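Type III effector HopA1 (Pseudomonas syringae pv. tomato str. DC3000, PDB 4RSX) is probably injected into plant host cells by type III secretion; its biochemical activity is not defined, and this chain is its C-terminal part. Local coordinates at residues F11-A15 and R219-I223; M130-I134 and S157-Y161. One frame throughout, in Å; residues are numbered along the deposited sequence.

The two contacts differ greatly in span. Interaction 1 joins helix 2-19 to helix 215-228 across 203 intervening residues, bringing the two ends of the chain together in a helical region. Interaction 2, nested inside that loop, spans only 22 residues and lays helix 123-136 on strand 158-162 of the antiparallel sheet. The centres of interactions 1 and 2 are about 27 Å apart, on opposite sides of the chain's centre. Between their nearest atoms about 11 Å remain, so they do not touch. Interaction 2 packs a helix against the sheet, whereas interaction 1 ties the first helix to the chain's late helices.

Interaction 1 (F11-A15 and R219-I223); sequences FHEWA and RAEVI
Helix-helix packing between helix 2-19 and helix 215-228, within a cluster that also takes in helices 26-35 and 234-245, is organised around the side chain of I223. The axes of the short segments pass 10.6 Å apart with a crossing angle of -59°, and the rings of F11 and W14 fill the gap together with I223. W14 has CG anti to its own N (chi1 178°), which sends the indole across to the second helix. There its six-membered ring lies against R219 and A220: CZ3 meets R219 CB at 3.7 Å and CZ2 meets A220 CB at 3.9 Å. The indole NE1 donates to I29 O of helix 26-35, a bond that probably holds the ring in this orientation. F11 presents an edge instead. Carbonyl O of R219 lies in its ring plane, 3.9 Å from CE1, while CZ reaches V222 CG1 at 3.8 Å. The arginine itself enters the contact through its CB; its guanidinium turns away to the carbonyls of P252 and E206 and to the ring of Y247, linking this helix to strand 202-207. I223 touches three residues of the first helix. Its CG1 abuts F11 CE1 at 3.7 Å and approaches the methyl of A15, and its extended chain carries CD1 over one face of the indole, a CH-pi contact 3.6 Å from the centroid of the five-membered ring of W14 and 12° off the ring normal.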
loop_
_atom_site.group_PDB
_atom_site.type_symbol
_atom_site.label_atom_id
_atom_site.label_comp_id
_atom_site.label_asym_id
_atom_site.label_seq_id
_atom_site.Cartn_x
_atom_site.Cartn_y
_atom_site.Cartn_z
ATOM N N PHE A 11 0.038 -12.398 10.839
ATOM C CA PHE A 11 1.088 -13.019 10.041
ATOM C C PHE A 11 1.156 -14.517 10.328
ATOM O O PHE A 11 1.236 -15.339 9.408
ATOM C CB PHE A 11 2.431 -12.351 10.352
ATOM C CG PHE A 11 3.607 -12.946 9.609
ATOM C CD1 PHE A 11 3.707 -12.833 8.231
ATOM C CD2 PHE A 11 4.613 -13.609 10.296
ATOM C CE1 PHE A 11 4.791 -13.376 7.540
ATOM C CE2 PHE A 11 5.704 -14.159 9.611
ATOM C CZ PHE A 11 5.787 -14.039 8.229
ATOM N N HIS A 12 1.117 -14.879 11.605
ATOM C CA HIS A 12 1.168 -16.291 11.976
ATOM C C HIS A 12 -0.037 -17.087 11.447
ATOM O O HIS A 12 0.118 -18.198 10.938
ATOM C CB HIS A 12 1.308 -16.452 13.495
ATOM C CG HIS A 12 1.527 -17.866 13.926
ATOM N ND1 HIS A 12 2.782 -18.403 14.119
ATOM C CD2 HIS A 12 0.648 -18.868 14.179
ATOM C CE1 HIS A 12 2.668 -19.667 14.489
ATOM N NE2 HIS A 12 1.386 -19.974 14.532
ATOM N N GLU A 13 -1.233 -16.516 11.556
ATOM C CA GLU A 13 -2.431 -17.149 10.980
ATOM C C GLU A 13 -2.283 -17.449 9.479
ATOM O O GLU A 13 -2.559 -18.567 9.022
ATOM C CB GLU A 13 -3.677 -16.284 11.219
ATOM C CG GLU A 13 -4.938 -16.856 10.554
ATOM C CD GLU A 13 -5.259 -18.272 11.034
ATOM O OE1 GLU A 13 -4.962 -18.584 12.206
ATOM O OE2 GLU A 13 -5.805 -19.080 10.243
ATOM N N TRP A 14 -1.849 -16.430 8.730
ATOM C CA TRP A 14 -1.559 -16.538 7.301
ATOM C C TRP A 14 -0.634 -17.735 7.070
ATOM O O TRP A 14 -0.891 -18.591 6.206
ATOM C CB TRP A 14 -0.878 -15.233 6.846
ATOM C CG TRP A 14 -0.450 -15.162 5.402
ATOM C CD1 TRP A 14 -0.713 -16.069 4.414
ATOM C CD2 TRP A 14 0.311 -14.103 4.780
ATOM N NE1 TRP A 14 -0.162 -15.644 3.225
ATOM C CE2 TRP A 14 0.468 -14.445 3.422
ATOM C CE3 TRP A 14 0.867 -12.903 5.249
ATOM C CZ2 TRP A 14 1.168 -13.629 2.518
ATOM C CZ3 TRP A 14 1.566 -12.095 4.352
ATOM C CH2 TRP A 14 1.711 -12.465 2.999
ATOM N N ALA A 15 0.439 -17.773 7.862
ATOM C CA ALA A 15 1.460 -18.804 7.768
ATOM C C ALA A 15 0.889 -20.198 8.058
ATOM O O ALA A 15 1.296 -21.174 7.424
ATOM C CB ALA A 15 2.608 -18.482 8.712
ATOM N N ARG A 219 6.419 -10.688 2.253
ATOM C CA ARG A 219 6.115 -11.438 3.465
ATOM C C ARG A 219 5.712 -12.866 3.102
ATOM O O ARG A 219 5.939 -13.784 3.887
ATOM C CB ARG A 219 5.014 -10.761 4.298
ATOM C CG ARG A 219 5.270 -9.290 4.649
ATOM C CD ARG A 219 6.704 -9.052 5.049
ATOM N NE ARG A 219 6.853 -7.874 5.895
ATOM C CZ ARG A 219 7.304 -6.689 5.487
ATOM N NH1 ARG A 219 7.398 -5.693 6.356
ATOM N NH2 ARG A 219 7.656 -6.494 4.223
ATOM N N ALA A 220 5.120 -13.053 1.916
ATOM C CA ALA A 220 4.780 -14.401 1.453
ATOM C C ALA A 220 6.054 -15.234 1.408
ATOM O O ALA A 220 6.063 -16.425 1.772
ATOM C CB ALA A 220 4.123 -14.359 0.062
ATOM N N GLU A 221 7.138 -14.595 0.974
ATOM C CA GLU A 221 8.388 -15.306 0.747
ATOM C C GLU A 221 9.124 -15.615 2.049
ATOM O O GLU A 221 9.816 -16.628 2.153
ATOM C CB GLU A 221 9.242 -14.585 -0.320
ATOM C CG GLU A 221 8.633 -14.799 -1.729
ATOM C CD GLU A 221 9.243 -13.934 -2.831
ATOM O OE1 GLU A 221 9.039 -14.262 -4.028
ATOM O OE2 GLU A 221 9.911 -12.925 -2.513
ATOM N N VAL A 222 8.937 -14.764 3.058
ATOM C CA VAL A 222 9.398 -15.079 4.407
ATOM C C VAL A 222 8.753 -16.403 4.871
ATOM O O VAL A 222 9.419 -17.272 5.463
ATOM C CB VAL A 222 9.044 -13.940 5.399
ATOM C CG1 VAL A 222 9.283 -14.369 6.835
ATOM C CG2 VAL A 222 9.840 -12.680 5.082
ATOM N N ILE A 223 7.458 -16.548 4.599
ATOM C CA ILE A 223 6.722 -17.743 5.005
ATOM C C ILE A 223 7.242 -18.988 4.281
ATOM O O ILE A 223 7.421 -20.039 4.904
ATOM C CB ILE A 223 5.205 -17.589 4.741
ATOM C CG1 ILE A 223 4.604 -16.526 5.665
ATOM C CG2 ILE A 223 4.479 -18.923 4.947
ATOM C CD1 ILE A 223 3.182 -16.137 5.292
#

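Interaction 2 (M130-I134 and S157-Y161)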
loop_
_atom_site.group_PDB
_atom_site.type_symbol
_atom_site.label_atom_id
_atom_site.label_comp_id
_atom_site.label_asym_id
_atom_site.label_seq_id
_atom_site.Cartn_x
_atom_site.Cartn_y
_atom_site.Cartn_z
ATOM N N MET A 130 -4.164 13.540 -0.316
ATOM C CA MET A 130 -2.839 12.949 -0.523
ATOM C C MET A 130 -1.941 13.906 -1.300
ATOM O O MET A 130 -0.777 14.095 -0.947
ATOM C CB MET A 130 -2.944 11.599 -1.245
ATOM C CG MET A 130 -3.494 10.487 -0.358
ATOM S SD MET A 130 -3.875 8.985 -1.290
ATOM C CE MET A 130 -2.204 8.473 -1.707
ATOM N N ALA A 131 -2.488 14.519 -2.348
ATOM C CA ALA A 131 -1.726 15.482 -3.145
ATOM C C ALA A 131 -1.269 16.686 -2.304
ATOM O O ALA A 131 -0.112 17.126 -2.391
ATOM C CB ALA A 131 -2.539 15.942 -4.349
ATOM N N THR A 132 -2.172 17.214 -1.487
ATOM C CA THR A 132 -1.821 18.334 -0.621
ATOM C C THR A 132 -0.689 17.914 0.331
ATOM O O THR A 132 0.327 18.608 0.461
ATOM C CB THR A 132 -3.037 18.811 0.182
ATOM O OG1 THR A 132 -4.092 19.148 -0.724
ATOM C CG2 THR A 132 -2.691 20.033 1.038
ATOM N N LEU A 133 -0.862 16.765 0.968
ATOM C CA LEU A 133 0.095 16.280 1.956
ATOM C C LEU A 133 1.455 16.049 1.291
ATOM O O LEU A 133 2.496 16.436 1.839
ATOM C CB LEU A 133 -0.437 15.005 2.621
ATOM C CG LEU A 133 0.194 14.596 3.958
ATOM C CD1 LEU A 133 0.083 15.731 4.976
ATOM C CD2 LEU A 133 -0.432 13.307 4.520
ATOM N N ILE A 134 1.448 15.447 0.104
ATOM C CA ILE A 134 2.696 15.244 -0.629
ATOM C C ILE A 134 3.348 16.579 -0.988
ATOM O O ILE A 134 4.575 16.714 -0.925
ATOM C CB ILE A 134 2.475 14.382 -1.885
ATOM C CG1 ILE A 134 2.111 12.951 -1.458
ATOM C CG2 ILE A 134 3.715 14.382 -2.792
ATOM C CD1 ILE A 134 1.398 12.146 -2.524
ATOM N N SER A 157 -5.359 0.104 -2.410
ATOM C CA SER A 157 -6.104 1.124 -3.152
ATOM C C SER A 157 -5.446 2.503 -3.081
ATOM O O SER A 157 -5.519 3.287 -4.043
ATOM C CB SER A 157 -7.560 1.215 -2.656
ATOM O OG SER A 157 -8.293 0.063 -3.032
ATOM N N ALA A 158 -4.823 2.805 -1.937
ATOM C CA ALA A 158 -4.094 4.068 -1.770
ATOM C C ALA A 158 -2.910 3.916 -0.815
ATOM O O ALA A 158 -3.066 3.428 0.312
ATOM C CB ALA A 158 -5.031 5.168 -1.289
ATOM N N VAL A 159 -1.730 4.335 -1.269
ATOM C CA VAL A 159 -0.507 4.167 -0.490
ATOM C C VAL A 159 0.381 5.428 -0.560
ATOM O O VAL A 159 0.557 6.023 -1.639
ATOM C CB VAL A 159 0.333 2.922 -0.956
ATOM C CG1 VAL A 159 1.504 2.678 0.001
ATOM C CG2 VAL A 159 -0.522 1.638 -1.069
ATOM N N LEU A 160 0.924 5.838 0.588
ATOM C CA LEU A 160 1.951 6.882 0.634
ATOM C C LEU A 160 3.311 6.240 0.935
ATOM O O LEU A 160 3.422 5.399 1.843
ATOM C CB LEU A 160 1.614 7.929 1.697
ATOM C CG LEU A 160 0.390 8.807 1.416
ATOM C CD1 LEU A 160 0.066 9.681 2.616
ATOM C CD2 LEU A 160 0.639 9.669 0.205
ATOM N N TYR A 161 4.339 6.617 0.171
ATOM C CA TYR A 161 5.682 6.062 0.360
ATOM C C TYR A 161 6.533 7.092 1.072
ATOM O O TYR A 161 6.698 8.220 0.589
ATOM C CB TYR A 161 6.304 5.658 -0.979
ATOM C CG TYR A 161 5.486 4.611 -1.675
ATOM C CD1 TYR A 161 5.800 3.269 -1.560
ATOM C CD2 TYR A 161 4.356 4.962 -2.411
ATOM C CE1 TYR A 161 5.025 2.296 -2.179
ATOM C CE2 TYR A 161 3.585 4.010 -3.031
ATOM C CZ TYR A 161 3.924 2.675 -2.912
ATOM O OH TYR A 161 3.153 1.718 -3.530
#
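No ring enters the interface where M130 and L160 meet. The one aromatic group, the ring of Y161, carries CG1 of V159 over one face, offset toward the rim, and is stacked with the ring of H142. The interface proper is aliphatic and thioether, an example of a helix laid along a strand: the local axes run parallel within 1°, 10.7 Å apart. L160 projects toward the helix and divides its contacts between two methyls. CD2 receives M130 CE at 3.6 Å and I134 CD1 at 3.8 Å, whereas CD1 faces L133 CD2 at the looser distance of 4.1 Å. M130 is nearly straight as far as its sulfur, which rests 4.0 Å from A158 CB; a bend at chi3 (69°) then turns CE toward L160 and to within 3.7 Å of the carbonyl O of V159. The sheet order around this strand, 140-146, 158-162, 111-116, 202-207 (196-199 follows beyond), with helices 123-136 and 166-180 as connections, matches a ferredoxin-like beta-alpha-beta-beta-alpha-beta unit. Strand 158-162 bonds through its backbone to 140-146 and 111-116, while I134 extends the apolar layer to I140 and I99, and L133 packs on L176 and M179 of helix 166-180.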